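Local coordinates for RBSTP2229 gene product (Geobacillus stearothermophilus, PDB 1T6A), which is of unknown function, a DUF1885 family member with a long N-terminal helix, a four-stranded antiparallel sheet and a second helix, at residues Lys12-Ile16 / Glu17-Gln21. Residues are numbered along the deposited sequence; the frame is centred on the assembly and turned at random.
Sequences KTMTI and EDVKQ
Thr15 and Asp18 exchange two reciprocal side-chain-to-backbone bonds, a capping box that closes the N-terminal end of helix 16-45 at the surface, far from the centre of the chain. Thr15, the N-cap residue, takes the amide of Asp18 on its hydroxyl, N to OG1 3.2 Å, and the N-H points well at the oxygen (157°). The hydroxyl is turned to the first helical turn. In return Asp18 OD2 accepts from Thr15 N at 3.2 Å, the donor approaching from above the carboxylate plane, 36° out of it. The carboxylate gets there because Asp18 CG stands anti to its carbonyl carbon (chi1 -64°), which folds it back over the N-cap; its negative charge beside the helix N-terminus would probably be favoured by the helix dipole. Were Asp18 an alanine, Thr15 N would probably lose its carboxylate acceptor and the box would be reduced to the single bond from Asp18 N to Thr15 OG1. Behind the cap the helical pattern starts at once, Val19 N bonding to Thr15 O at 3.1 Å and Lys20 N to Ile16 O at 3.0 Å. Selenomethionine Met14 packs beside the box: its twice-bent side chain lies roughly perpendicular to that of Val19, CG 3.8 Å from Val19 CG2, and brings SE to 3.5 Å from Asp18 CB.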
loop_
_atom_site.group_PDB
_atom_site.type_symbol
_atom_site.label_atom_id
_atom_site.label_comp_id
_atom_site.label_asym_id
_atom_site.label_seq_id
_atom_site.Cartn_x
_atom_site.Cartn_y
_atom_site.Cartn_z
ATOM N N LYS A 12 36.498 -27.938 -5.294
ATOM C CA LYS A 12 35.290 -27.761 -4.501
ATOM C C LYS A 12 34.645 -29.108 -4.249
ATOM O O LYS A 12 34.480 -29.905 -5.185
ATOM C CB LYS A 12 34.308 -26.857 -5.243
ATOM C CG LYS A 12 32.973 -26.663 -4.574
ATOM C CD LYS A 12 33.084 -25.830 -3.337
ATOM C CE LYS A 12 31.706 -25.372 -2.876
ATOM N NZ LYS A 12 31.830 -24.601 -1.623
ATOM N N THR A 13 34.287 -29.361 -2.991
ATOM C CA THR A 13 33.573 -30.576 -2.613
ATOM C C THR A 13 32.159 -30.233 -2.181
ATOM O O THR A 13 31.843 -29.089 -1.856
ATOM C CB THR A 13 34.274 -31.314 -1.445
ATOM O OG1 THR A 13 34.370 -30.436 -0.316
ATOM C CG2 THR A 13 35.726 -31.674 -1.793
HETATM N N MSE A 14 31.323 -31.253 -2.143
HETATM C CA MSE A 14 29.893 -31.065 -2.005
HETATM C C MSE A 14 29.310 -32.355 -1.483
HETATM O O MSE A 14 29.620 -33.428 -1.990
HETATM C CB MSE A 14 29.298 -30.725 -3.385
HETATM C CG MSE A 14 27.826 -30.365 -3.380
HETATM SE SE MSE A 14 27.486 -28.665 -2.434
HETATM C CE MSE A 14 28.697 -27.537 -3.337
ATOM N N THR A 15 28.471 -32.251 -0.463
ATOM C CA THR A 15 27.699 -33.380 0.024
ATOM C C THR A 15 26.241 -33.122 -0.255
ATOM O O THR A 15 25.857 -31.989 -0.519
ATOM C CB THR A 15 27.881 -33.578 1.550
ATOM O OG1 THR A 15 27.448 -32.401 2.262
ATOM C CG2 THR A 15 29.365 -33.740 1.905
ATOM N N ILE A 16 25.419 -34.162 -0.140
ATOM C CA ILE A 16 23.991 -33.999 -0.331
ATOM C C ILE A 16 23.367 -33.055 0.722
ATOM O O ILE A 16 22.420 -32.343 0.423
ATOM C CB ILE A 16 23.294 -35.351 -0.395
ATOM C CG1 ILE A 16 21.915 -35.200 -1.024
ATOM C CG2 ILE A 16 23.199 -36.012 1.001
ATOM C CD1 ILE A 16 21.951 -34.761 -2.457
ATOM N N GLU A 17 23.919 -33.047 1.934
ATOM C CA GLU A 17 23.432 -32.174 3.008
ATOM C C GLU A 17 23.759 -30.696 2.678
ATOM O O GLU A 17 22.967 -29.808 2.956
ATOM C CB GLU A 17 24.082 -32.583 4.344
ATOM C CG GLU A 17 23.725 -33.990 4.848
ATOM C CD GLU A 17 24.538 -35.149 4.226
ATOM O OE1 GLU A 17 25.683 -34.961 3.745
ATOM O OE2 GLU A 17 24.004 -36.284 4.225
ATOM N N ASP A 18 24.913 -30.444 2.069
ATOM C CA ASP A 18 25.258 -29.107 1.589
ATOM C C ASP A 18 24.267 -28.651 0.503
ATOM O O ASP A 18 23.849 -27.489 0.497
ATOM C CB ASP A 18 26.663 -29.046 0.996
ATOM C CG ASP A 18 27.750 -29.332 1.998
ATOM O OD1 ASP A 18 27.576 -29.003 3.186
ATOM O OD2 ASP A 18 28.838 -29.860 1.659
ATOM N N VAL A 19 23.904 -29.553 -0.405
ATOM C CA VAL A 19 22.907 -29.248 -1.425
ATOM C C VAL A 19 21.544 -28.926 -0.795
ATOM O O VAL A 19 20.826 -28.057 -1.300
ATOM C CB VAL A 19 22.730 -30.372 -2.461
ATOM C CG1 VAL A 19 21.677 -29.996 -3.474
ATOM C CG2 VAL A 19 24.045 -30.676 -3.182
ATOM N N LYS A 20 21.175 -29.632 0.274
ATOM C CA LYS A 20 19.919 -29.343 0.973
ATOM C C LYS A 20 19.941 -27.931 1.540
ATOM O O LYS A 20 18.953 -27.236 1.461
ATOM C CB LYS A 20 19.616 -30.319 2.114
ATOM C CG LYS A 20 18.110 -30.358 2.464
ATOM C CD LYS A 20 17.848 -30.417 3.939
ATOM C CE LYS A 20 16.342 -30.256 4.238
ATOM N NZ LYS A 20 15.838 -28.871 3.918
ATOM N N GLN A 21 21.073 -27.528 2.101
ATOM C CA GLN A 21 21.240 -26.181 2.625
ATOM C C GLN A 21 21.163 -25.151 1.492
ATOM O O GLN A 21 20.641 -24.053 1.704
ATOM C CB GLN A 21 22.559 -26.038 3.386
ATOM C CG GLN A 21 22.571 -26.702 4.756
ATOM C CD GLN A 21 23.968 -26.760 5.341
ATOM O OE1 GLN A 21 24.680 -25.751 5.355
ATOM N NE2 GLN A 21 24.371 -27.939 5.815
HETATM O O HOH W 1 30.218 -27.068 0.100
#